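Putative fimbrium subunit Fim1C (Bacteroides uniformis, PDB 4K4K) probably forms part of the tip of fimbriae, the surface filaments that mediate cell adhesion and biofilm formation. Local coordinates at residues W32-I38 against Y89-R93. Numbering follows the deposited sequence.
Sequences WEAGDAI and YYPYR
Two antiparallel neighbours of this fimbrillin-like beta fold, strands 37-44 and 84-90, meet here near the start of the first and the end of the second, with a type II turn from Glu33 to Asp36 leading in and a cis peptide before Pro91 leading out. Past that cis bond the chain still pairs: Tyr92 N gives a nearly straight hydrogen bond to Ala37 O (3.0 Å, 170° at the hydrogen), reaching the carbonyl from above its plane. Beside it, Ala37 CB packs on Tyr92 CB at 3.7 Å. Tyr90 carries most of the remaining contact. With CG anti to the backbone N (chi1 168°), its ring extends back along 32-38, and the six-membered ring of Trp32 turns an edge toward its face, a T-shaped pair with centroids 5.7 Å apart. Trp32 CZ3 comes closest, 3.8 Å from Tyr90 CD1; Pro91 CB sits over the centre of one face of the Tyr90 ring, and Met118 also packs against both aromatics. At the far end of that ring the Asp36 carboxylate lies tilted 64° to it, OD1 at most weakly bonded to the Tyr90 hydroxyl. Its OD2 takes Glu33 N from above the carboxylate plane, tying the turn together a second time beside the backbone bond from Asp36 N to Glu33 O. Replacing Asp36 by alanine is likely to leave Glu33 N without this acceptor and to open a gap beside the Tyr90 ring. On the strand itself, Ile38 CG2 lies at the edge of the Tyr90 ring, near its plane, and 4.0 Å from Tyr90 CB, while Ile38 CA makes a CA-H...O contact of 3.3 Å with Tyr89 O.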
ATOM      1  N   TRP A  32       2.105  10.994   5.703  1.00 49.66           N
ATOM      2  CA  TRP A  32       2.964  11.207   4.532  1.00 46.97           C
ATOM      3  C   TRP A  32       4.366  11.589   4.964  1.00 52.33           C
ATOM      4  O   TRP A  32       4.584  11.891   6.138  1.00 54.25           O
ATOM      5  CB  TRP A  32       2.403  12.334   3.632  1.00 43.99           C
ATOM      6  CG  TRP A  32       0.973  12.163   3.225  1.00 43.11           C
ATOM      7  CD1 TRP A  32      -0.120  12.736   3.806  1.00 46.28           C
ATOM      8  CD2 TRP A  32       0.484  11.375   2.131  1.00 41.04           C
ATOM      9  NE1 TRP A  32      -1.265  12.327   3.162  1.00 44.51           N
ATOM     10  CE2 TRP A  32      -0.923  11.499   2.121  1.00 44.59           C
ATOM     11  CE3 TRP A  32       1.099  10.562   1.161  1.00 40.91           C
ATOM     12  CZ2 TRP A  32      -1.726  10.847   1.174  1.00 42.86           C
ATOM     13  CZ3 TRP A  32       0.305   9.928   0.218  1.00 41.20           C
ATOM     14  CH2 TRP A  32      -1.089  10.072   0.230  1.00 41.76           C
ATOM     15  N   GLU A  33       5.308  11.618   4.020  1.00 47.83           N
ATOM     16  CA  GLU A  33       6.664  12.101   4.276  1.00 48.85           C
ATOM     17  C   GLU A  33       7.029  13.086   3.186  1.00 51.51           C
ATOM     18  O   GLU A  33       6.600  12.904   2.040  1.00 48.94           O
ATOM     19  CB  GLU A  33       7.706  10.978   4.427  1.00 50.61           C
ATOM     20  CG  GLU A  33       7.719   9.886   3.374  1.00 62.84           C
ATOM     21  CD  GLU A  33       8.552   8.695   3.812  1.00 88.67           C
ATOM     22  OE1 GLU A  33       9.800   8.789   3.761  1.00 80.96           O
ATOM     23  OE2 GLU A  33       7.955   7.686   4.253  1.00 83.96           O
ATOM     24  N   ALA A  34       7.765  14.160   3.549  1.00 48.65           N
ATOM     25  CA  ALA A  34       8.185  15.215   2.620  1.00 48.34           C
ATOM     26  C   ALA A  34       8.724  14.608   1.323  1.00 48.65           C
ATOM     27  O   ALA A  34       9.518  13.660   1.359  1.00 47.41           O
ATOM     28  CB  ALA A  34       9.233  16.111   3.268  1.00 50.91           C
ATOM     29  N   GLY A  35       8.189  15.090   0.205  1.00 42.84           N
ATOM     30  CA  GLY A  35       8.553  14.621  -1.125  1.00 40.71           C
ATOM     31  C   GLY A  35       7.619  13.586  -1.730  1.00 39.88           C
ATOM     32  O   GLY A  35       7.734  13.314  -2.932  1.00 39.66           O
ATOM     33  N   ASP A  36       6.716  12.962  -0.906  1.00 31.22           N
ATOM     34  CA  ASP A  36       5.747  11.947  -1.373  1.00 27.60           C
ATOM     35  C   ASP A  36       4.937  12.536  -2.522  1.00 27.66           C
ATOM     36  O   ASP A  36       4.488  13.682  -2.426  1.00 27.08           O
ATOM     37  CB  ASP A  36       4.805  11.490  -0.249  1.00 28.37           C
ATOM     38  CG  ASP A  36       5.241  10.261   0.555  1.00 37.83           C
ATOM     39  OD1 ASP A  36       6.249   9.621   0.174  1.00 40.15           O
ATOM     40  OD2 ASP A  36       4.548   9.922   1.542  1.00 38.11           O
ATOM     41  N   ALA A  37       4.801  11.776  -3.611  1.00 22.76           N
ATOM     42  CA  ALA A  37       4.140  12.276  -4.815  1.00 20.29           C
ATOM     43  C   ALA A  37       2.958  11.401  -5.228  1.00 20.31           C
ATOM     44  O   ALA A  37       2.976  10.168  -5.076  1.00 18.48           O
ATOM     45  CB  ALA A  37       5.149  12.381  -5.954  1.00 20.57           C
ATOM     46  N   ILE A  38       1.903  12.062  -5.709  1.00 17.15           N
ATOM     47  CA  ILE A  38       0.690  11.403  -6.209  1.00 15.78           C
ATOM     48  C   ILE A  38       0.472  11.840  -7.657  1.00 18.35           C
ATOM     49  O   ILE A  38       0.980  12.888  -8.064  1.00 18.28           O
ATOM     50  CB  ILE A  38      -0.556  11.700  -5.321  1.00 18.28           C
ATOM     51  CG1 ILE A  38      -0.908  13.216  -5.322  1.00 18.15           C
ATOM     52  CG2 ILE A  38      -0.299  11.199  -3.876  1.00 18.27           C
ATOM     53  CD1 ILE A  38      -2.259  13.566  -4.684  1.00 19.15           C
ATOM     54  N   TYR A  89      -3.719   8.556  -7.401  1.00 12.51           N
ATOM     55  CA  TYR A  89      -3.094   7.329  -6.932  1.00 12.43           C
ATOM     56  C   TYR A  89      -1.730   7.663  -6.345  1.00 17.69           C
ATOM     57  O   TYR A  89      -1.153   8.719  -6.615  1.00 16.68           O
ATOM     58  CB  TYR A  89      -2.968   6.256  -8.066  1.00 12.38           C
ATOM     59  CG  TYR A  89      -1.882   6.622  -9.057  1.00 11.38           C
ATOM     60  CD1 TYR A  89      -2.103   7.593 -10.034  1.00 13.51           C
ATOM     61  CD2 TYR A  89      -0.593   6.083  -8.950  1.00 11.97           C
ATOM     62  CE1 TYR A  89      -1.079   7.994 -10.897  1.00 14.67           C
ATOM     63  CE2 TYR A  89       0.440   6.493  -9.795  1.00 13.18           C
ATOM     64  CZ  TYR A  89       0.203   7.474 -10.743  1.00 17.62           C
ATOM     65  OH  TYR A  89       1.226   7.868 -11.576  1.00 15.25           O
ATOM     66  N   TYR A  90      -1.218   6.738  -5.548  1.00 13.31           N
ATOM     67  CA  TYR A  90       0.100   6.823  -4.922  1.00 13.51           C
ATOM     68  C   TYR A  90       0.746   5.441  -5.058  1.00 15.11           C
ATOM     69  O   TYR A  90       0.039   4.457  -4.876  1.00 15.85           O
ATOM     70  CB  TYR A  90      -0.070   7.215  -3.419  1.00 15.24           C
ATOM     71  CG  TYR A  90       1.201   7.050  -2.615  1.00 17.97           C
ATOM     72  CD1 TYR A  90       2.149   8.072  -2.555  1.00 19.67           C
ATOM     73  CD2 TYR A  90       1.522   5.824  -2.020  1.00 20.39           C
ATOM     74  CE1 TYR A  90       3.379   7.889  -1.906  1.00 20.51           C
ATOM     75  CE2 TYR A  90       2.724   5.650  -1.317  1.00 21.41           C
ATOM     76  CZ  TYR A  90       3.646   6.688  -1.264  1.00 29.11           C
ATOM     77  OH  TYR A  90       4.846   6.525  -0.619  1.00 30.04           O
ATOM     78  N   PRO A  91       2.066   5.319  -5.267  1.00 15.19           N
ATOM     79  CA  PRO A  91       3.039   6.400  -5.511  1.00 15.94           C
ATOM     80  C   PRO A  91       3.095   6.774  -6.973  1.00 18.77           C
ATOM     81  O   PRO A  91       3.024   5.910  -7.866  1.00 17.01           O
ATOM     82  CB  PRO A  91       4.358   5.788  -5.016  1.00 17.92           C
ATOM     83  CG  PRO A  91       4.205   4.315  -5.375  1.00 21.48           C
ATOM     84  CD  PRO A  91       2.719   3.992  -5.250  1.00 16.92           C
ATOM     85  N   TYR A  92       3.198   8.074  -7.227  1.00 17.19           N
ATOM     86  CA  TYR A  92       3.293   8.598  -8.586  1.00 16.35           C
ATOM     87  C   TYR A  92       4.376   7.885  -9.398  1.00 19.30           C
ATOM     88  O   TYR A  92       5.464   7.603  -8.877  1.00 19.21           O
ATOM     89  CB  TYR A  92       3.640  10.097  -8.511  1.00 16.68           C
ATOM     90  CG  TYR A  92       3.982  10.715  -9.844  1.00 16.46           C
ATOM     91  CD1 TYR A  92       2.981  11.112 -10.729  1.00 16.63           C
ATOM     92  CD2 TYR A  92       5.313  10.878 -10.241  1.00 18.51           C
ATOM     93  CE1 TYR A  92       3.291  11.704 -11.954  1.00 17.78           C
ATOM     94  CE2 TYR A  92       5.633  11.444 -11.471  1.00 20.07           C
ATOM     95  CZ  TYR A  92       4.622  11.869 -12.318  1.00 22.46           C
ATOM     96  OH  TYR A  92       4.945  12.448 -13.521  1.00 22.69           O
ATOM     97  N   ARG A  93       4.054   7.586 -10.670  1.00 16.58           N
ATOM     98  CA  ARG A  93       4.968   7.055 -11.697  1.00 18.55           C
ATOM     99  C   ARG A  93       4.930   7.989 -12.875  1.00 22.28           C
ATOM    100  O   ARG A  93       3.842   8.310 -13.339  1.00 21.12           O
ATOM    101  CB  ARG A  93       4.585   5.655 -12.167  1.00 19.27           C
ATOM    102  CG  ARG A  93       4.731   4.615 -11.110  1.00 33.08           C
ATOM    103  CD  ARG A  93       5.115   3.326 -11.764  1.00 40.34           C
ATOM    104  NE  ARG A  93       5.336   2.312 -10.758  1.00 44.63           N
ATOM    105  CZ  ARG A  93       4.925   1.067 -10.877  1.00 46.18           C
ATOM    106  NH1 ARG A  93       4.267   0.678 -11.967  1.00 26.40           N
ATOM    107  NH2 ARG A  93       5.161   0.198  -9.908  1.00 32.65           N
TER